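Local coordinates for BauA (Acinetobacter baumannii, PDB 6HCP), which probably acts as a TonB-dependent outer-membrane transporter, taking up iron as the ferric complex of the siderophore preacinetobactin, at residues D492-F505 / S538-F552. Numbering follows the deposited sequence.
Sequences DQAPATASNPGEIF and SYLDPSKLVNNLPTF. With EDO (1,2-ethanediol), chain Y.
Two adjacent long connections of the transmembrane beta-barrel meet here, probably extracellular loops, since in TonB-dependent receptors the periplasmic turns are short: the loop 492-505, between strands 478-489 and 508-520, lies against the hairpin connection between strands 524-541 and 549-569. The side-chain amide of Asn500 grips both N and O of Phe552, mimicking a peptide group. Its OD1 accepts from Phe552 N at 3.0 Å and its ND2 donates to Phe552 O at 3.1 Å, the latter in the carbonyl plane on a lone pair. A further, nearly straight bond from ND2 to Glu503 OE1 fixes the rotation of the amide. One residue back, Ser499 N donates to Pro550 O (2.7 Å). With chi1 at 68°, Ser499 OG sits between its own N and carbonyl carbon, 2.7 Å from Thr551 OG1; Thr551 OG1 itself donates to Lys544 O. Ser499 CB packs against a small hairpin closed by the type I' turn Val546 to Leu549, whose end residues exchange both backbone N-H...O bonds. With CG anti to its backbone N (chi1 -165°), the Phe552 ring receives Ala494 CA over one face, 3.9 Å from the ring centroid, a CH-pi contact that Pro495 CD extends. Phe505 lies nearly parallel to Phe552, at 14°, but slid aside with centroids 5.5 Å apart; its edge meets Phe552 O. Separate waters bridge Asp492 N to Ser538 OG and Asp492 OD2 to Ser538 N.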
loop_
_atom_site.group_PDB
_atom_site.type_symbol
_atom_site.label_atom_id
_atom_site.label_comp_id
_atom_site.label_asym_id
_atom_site.label_seq_id
_atom_site.Cartn_x
_atom_site.Cartn_y
_atom_site.Cartn_z
ATOM N N ASP A 492 17.468 -6.226 -46.718
ATOM C CA ASP A 492 18.153 -4.942 -46.597
ATOM C C ASP A 492 18.854 -4.610 -47.925
ATOM O O ASP A 492 19.130 -5.508 -48.761
ATOM C CB ASP A 492 19.190 -5.005 -45.481
ATOM C CG ASP A 492 18.593 -5.116 -44.084
ATOM O OD1 ASP A 492 17.477 -4.626 -43.895
ATOM O OD2 ASP A 492 19.336 -5.524 -43.179
ATOM N N GLN A 493 19.259 -3.340 -48.053
ATOM C CA GLN A 493 19.984 -2.852 -49.239
ATOM C C GLN A 493 21.399 -2.427 -48.836
ATOM O O GLN A 493 21.588 -1.736 -47.839
ATOM C CB GLN A 493 19.247 -1.692 -49.900
ATOM C CG GLN A 493 19.974 -1.143 -51.128
ATOM C CD GLN A 493 19.082 -0.251 -51.953
ATOM O OE1 GLN A 493 18.336 0.558 -51.417
ATOM N NE2 GLN A 493 19.112 -0.417 -53.267
ATOM N N ALA A 494 22.390 -2.921 -49.583
ATOM C CA ALA A 494 23.786 -2.610 -49.342
ATOM C C ALA A 494 24.003 -1.116 -49.580
ATOM O O ALA A 494 23.493 -0.555 -50.550
ATOM C CB ALA A 494 24.660 -3.460 -50.220
ATOM N N PRO A 495 24.720 -0.417 -48.680
ATOM C CA PRO A 495 25.006 1.008 -48.879
ATOM C C PRO A 495 25.988 1.279 -50.038
ATOM O O PRO A 495 26.693 0.361 -50.485
ATOM C CB PRO A 495 25.589 1.415 -47.512
ATOM C CG PRO A 495 26.276 0.159 -47.018
ATOM C CD PRO A 495 25.387 -0.980 -47.492
ATOM N N ALA A 496 26.132 2.558 -50.405
ATOM C CA ALA A 496 27.010 3.015 -51.499
ATOM C C ALA A 496 28.494 2.749 -51.193
ATOM O O ALA A 496 29.314 2.707 -52.119
ATOM C CB ALA A 496 26.758 4.480 -51.771
ATOM N N THR A 497 28.818 2.484 -49.918
ATOM C CA THR A 497 30.192 2.263 -49.461
ATOM C C THR A 497 30.632 0.799 -49.617
ATOM O O THR A 497 31.808 0.482 -49.421
ATOM C CB THR A 497 30.341 2.670 -47.993
ATOM O OG1 THR A 497 29.332 1.962 -47.281
ATOM C CG2 THR A 497 30.174 4.159 -47.770
ATOM N N ALA A 498 29.706 -0.093 -49.992
ATOM C CA ALA A 498 30.001 -1.535 -50.039
ATOM C C ALA A 498 30.651 -1.913 -51.380
ATOM O O ALA A 498 30.567 -1.163 -52.327
ATOM C CB ALA A 498 28.722 -2.307 -49.813
ATOM N N SER A 499 31.254 -3.102 -51.442
ATOM C CA SER A 499 31.747 -3.680 -52.699
ATOM C C SER A 499 30.575 -3.984 -53.639
ATOM O O SER A 499 30.763 -4.128 -54.848
ATOM C CB SER A 499 32.549 -4.913 -52.435
ATOM O OG SER A 499 31.736 -5.964 -51.931
ATOM N N ASN A 500 29.392 -4.210 -53.050
ATOM C CA ASN A 500 28.190 -4.606 -53.782
ATOM C C ASN A 500 27.142 -3.522 -53.591
ATOM O O ASN A 500 26.031 -3.796 -53.111
ATOM C CB ASN A 500 27.664 -5.972 -53.329
ATOM C CG ASN A 500 27.461 -6.090 -51.828
ATOM O OD1 ASN A 500 28.178 -5.471 -51.036
ATOM N ND2 ASN A 500 26.586 -7.002 -51.419
ATOM N N PRO A 501 27.467 -2.248 -53.905
ATOM C CA PRO A 501 26.595 -1.132 -53.546
ATOM C C PRO A 501 25.206 -1.259 -54.179
ATOM O O PRO A 501 25.088 -1.595 -55.343
ATOM C CB PRO A 501 27.333 0.100 -54.117
ATOM C CG PRO A 501 28.110 -0.448 -55.286
ATOM C CD PRO A 501 28.529 -1.837 -54.845
ATOM N N GLY A 502 24.167 -1.032 -53.379
ATOM C CA GLY A 502 22.808 -0.962 -53.857
ATOM C C GLY A 502 22.171 -2.338 -54.053
ATOM O O GLY A 502 21.014 -2.411 -54.394
ATOM N N GLU A 503 22.898 -3.422 -53.778
ATOM C CA GLU A 503 22.305 -4.764 -53.865
ATOM C C GLU A 503 21.161 -4.859 -52.847
ATOM O O GLU A 503 21.346 -4.518 -51.668
ATOM C CB GLU A 503 23.330 -5.864 -53.609
ATOM C CG GLU A 503 22.716 -7.255 -53.668
ATOM C CD GLU A 503 23.669 -8.426 -53.528
ATOM O OE1 GLU A 503 24.888 -8.205 -53.335
ATOM O OE2 GLU A 503 23.193 -9.562 -53.685
ATOM N N ILE A 504 19.990 -5.293 -53.312
ATOM C CA ILE A 504 18.834 -5.561 -52.431
ATOM C C ILE A 504 18.700 -7.070 -52.233
ATOM O O ILE A 504 18.455 -7.793 -53.190
ATOM C CB ILE A 504 17.545 -4.971 -53.012
ATOM C CG1 ILE A 504 17.693 -3.477 -53.313
ATOM C CG2 ILE A 504 16.352 -5.259 -52.095
ATOM C CD1 ILE A 504 16.584 -2.910 -54.184
ATOM N N PHE A 505 18.848 -7.530 -50.991
ATOM C CA PHE A 505 18.684 -8.929 -50.683
ATOM C C PHE A 505 17.219 -9.329 -50.840
ATOM O O PHE A 505 16.315 -8.497 -50.762
ATOM C CB PHE A 505 19.179 -9.284 -49.282
ATOM C CG PHE A 505 20.674 -9.227 -49.101
ATOM C CD1 PHE A 505 21.531 -9.495 -50.155
ATOM C CD2 PHE A 505 21.225 -8.819 -47.896
ATOM C CE1 PHE A 505 22.903 -9.363 -50.004
ATOM C CE2 PHE A 505 22.597 -8.774 -47.723
ATOM C CZ PHE A 505 23.437 -9.054 -48.775
ATOM N N SER A 538 21.815 -8.855 -41.617
ATOM C CA SER A 538 22.732 -8.402 -42.664
ATOM C C SER A 538 23.634 -7.300 -42.099
ATOM O O SER A 538 23.198 -6.542 -41.267
ATOM C CB SER A 538 21.953 -7.930 -43.856
ATOM O OG SER A 538 21.236 -8.999 -44.469
ATOM N N TYR A 539 24.875 -7.219 -42.585
ATOM C CA TYR A 539 25.791 -6.160 -42.169
ATOM C C TYR A 539 26.952 -6.033 -43.168
ATOM O O TYR A 539 27.209 -6.927 -43.962
ATOM C CB TYR A 539 26.299 -6.453 -40.756
ATOM C CG TYR A 539 26.952 -7.798 -40.605
ATOM C CD1 TYR A 539 28.276 -7.966 -40.962
ATOM C CD2 TYR A 539 26.297 -8.884 -40.054
ATOM C CE1 TYR A 539 28.893 -9.200 -40.916
ATOM C CE2 TYR A 539 26.916 -10.122 -39.956
ATOM C CZ TYR A 539 28.213 -10.286 -40.406
ATOM O OH TYR A 539 28.870 -11.484 -40.356
ATOM N N LEU A 540 27.701 -4.939 -43.033
ATOM C CA LEU A 540 28.916 -4.664 -43.793
ATOM C C LEU A 540 30.098 -5.378 -43.139
ATOM O O LEU A 540 30.366 -5.152 -41.974
ATOM C CB LEU A 540 29.083 -3.143 -43.790
ATOM C CG LEU A 540 29.995 -2.547 -44.856
ATOM C CD1 LEU A 540 29.632 -3.058 -46.248
ATOM C CD2 LEU A 540 29.927 -1.022 -44.814
ATOM N N ASP A 541 30.685 -6.357 -43.845
ATOM C CA ASP A 541 31.760 -7.208 -43.351
ATOM C C ASP A 541 33.129 -6.698 -43.832
ATOM O O ASP A 541 33.523 -6.933 -44.975
ATOM C CB ASP A 541 31.523 -8.659 -43.781
ATOM C CG ASP A 541 32.533 -9.648 -43.215
ATOM O OD1 ASP A 541 33.456 -9.198 -42.503
ATOM O OD2 ASP A 541 32.445 -10.844 -43.564
ATOM N N PRO A 542 33.977 -6.127 -42.942
ATOM C CA PRO A 542 35.272 -5.591 -43.370
ATOM C C PRO A 542 36.336 -6.669 -43.635
ATOM O O PRO A 542 37.363 -6.378 -44.250
ATOM C CB PRO A 542 35.678 -4.659 -42.216
ATOM C CG PRO A 542 34.955 -5.218 -41.014
ATOM C CD PRO A 542 33.646 -5.758 -41.557
ATOM N N SER A 543 36.043 -7.918 -43.261
ATOM C CA SER A 543 36.952 -9.036 -43.483
ATOM C C SER A 543 36.803 -9.602 -44.907
ATOM O O SER A 543 37.620 -10.405 -45.346
ATOM C CB SER A 543 36.740 -10.112 -42.452
ATOM O OG SER A 543 35.610 -10.911 -42.770
ATOM N N LYS A 544 35.707 -9.258 -45.591
ATOM C CA LYS A 544 35.398 -9.864 -46.884
ATOM C C LYS A 544 35.509 -8.793 -47.970
ATOM O O LYS A 544 34.605 -7.973 -48.136
ATOM C CB LYS A 544 34.012 -10.516 -46.880
ATOM C CG LYS A 544 33.677 -11.239 -48.179
ATOM C CD LYS A 544 32.547 -12.234 -48.081
ATOM C CE LYS A 544 32.184 -12.803 -49.436
ATOM N NZ LYS A 544 30.948 -13.613 -49.368
ATOM N N LEU A 545 36.723 -8.686 -48.527
ATOM C CA LEU A 545 37.086 -7.614 -49.442
ATOM C C LEU A 545 36.824 -8.102 -50.868
ATOM O O LEU A 545 37.293 -9.176 -51.255
ATOM C CB LEU A 545 38.565 -7.256 -49.276
ATOM C CG LEU A 545 38.986 -6.683 -47.924
ATOM C CD1 LEU A 545 40.451 -6.284 -47.982
ATOM C CD2 LEU A 545 38.125 -5.494 -47.525
ATOM N N VAL A 546 36.116 -7.259 -51.616
ATOM C CA VAL A 546 35.902 -7.388 -53.021
ATOM C C VAL A 546 36.188 -6.018 -53.638
ATOM O O VAL A 546 35.704 -4.997 -53.123
ATOM C CB VAL A 546 34.465 -7.865 -53.309
ATOM C CG1 VAL A 546 34.155 -7.840 -54.798
ATOM C CG2 VAL A 546 34.228 -9.253 -52.716
ATOM N N ASN A 547 37.129 -5.992 -54.595
ATOM C CA ASN A 547 37.672 -4.736 -55.113
ATOM C C ASN A 547 38.164 -3.875 -53.944
ATOM O O ASN A 547 37.940 -2.690 -53.951
ATOM C CB ASN A 547 36.624 -3.941 -55.893
ATOM C CG ASN A 547 36.364 -4.530 -57.258
ATOM O OD1 ASN A 547 37.295 -4.978 -57.926
ATOM N ND2 ASN A 547 35.141 -4.390 -57.740
ATOM N N ASN A 548 38.791 -4.523 -52.962
ATOM C CA ASN A 548 39.428 -3.861 -51.829
ATOM C C ASN A 548 38.390 -3.086 -51.012
ATOM O O ASN A 548 38.766 -2.154 -50.281
ATOM C CB ASN A 548 40.530 -2.892 -52.285
ATOM C CG ASN A 548 41.587 -2.696 -51.222
ATOM O OD1 ASN A 548 41.962 -3.643 -50.529
ATOM N ND2 ASN A 548 41.975 -1.452 -51.004
ATOM N N LEU A 549 37.110 -3.487 -51.108
ATOM C CA LEU A 549 36.030 -2.832 -50.350
ATOM C C LEU A 549 35.330 -3.860 -49.465
ATOM O O LEU A 549 35.165 -5.022 -49.849
ATOM C CB LEU A 549 35.035 -2.191 -51.313
ATOM C CG LEU A 549 35.485 -0.924 -52.035
ATOM C CD1 LEU A 549 34.547 -0.634 -53.194
ATOM C CD2 LEU A 549 35.544 0.260 -51.088
ATOM N N PRO A 550 34.784 -3.426 -48.303
ATOM C CA PRO A 550 33.970 -4.311 -47.466
ATOM C C PRO A 550 32.695 -4.732 -48.224
ATOM O O PRO A 550 32.174 -3.958 -49.015
ATOM C CB PRO A 550 33.604 -3.409 -46.265
ATOM C CG PRO A 550 33.502 -2.018 -46.898
ATOM C CD PRO A 550 34.611 -2.006 -47.936
ATOM N N THR A 551 32.222 -5.954 -47.960
ATOM C CA THR A 551 31.077 -6.522 -48.645
ATOM C C THR A 551 29.887 -6.643 -47.677
ATOM O O THR A 551 30.040 -7.099 -46.553
ATOM C CB THR A 551 31.453 -7.879 -49.248
ATOM O OG1 THR A 551 32.635 -7.688 -50.039
ATOM C CG2 THR A 551 30.333 -8.488 -50.070
ATOM N N PHE A 552 28.716 -6.202 -48.131
ATOM C CA PHE A 552 27.451 -6.333 -47.398
ATOM C C PHE A 552 26.928 -7.768 -47.530
ATOM O O PHE A 552 26.795 -8.289 -48.653
ATOM C CB PHE A 552 26.454 -5.306 -47.913
ATOM C CG PHE A 552 25.248 -5.080 -47.033
ATOM C CD1 PHE A 552 25.377 -4.431 -45.814
ATOM C CD2 PHE A 552 23.986 -5.513 -47.423
ATOM C CE1 PHE A 552 24.273 -4.214 -45.010
ATOM C CE2 PHE A 552 22.876 -5.290 -46.619
ATOM C CZ PHE A 552 23.020 -4.632 -45.415
HETATM C C1 EDO Y . 19.516 -5.146 -58.427
HETATM O O1 EDO Y . 18.392 -5.891 -58.873
HETATM C C2 EDO Y . 19.193 -4.776 -56.999
HETATM O O2 EDO Y . 19.697 -5.851 -56.125
HETATM O O HOH W 1 18.721 -8.478 -45.381
HETATM O O HOH W 2 19.657 -7.105 -40.955
HETATM O O HOH W 3 33.113 -3.281 -55.923
#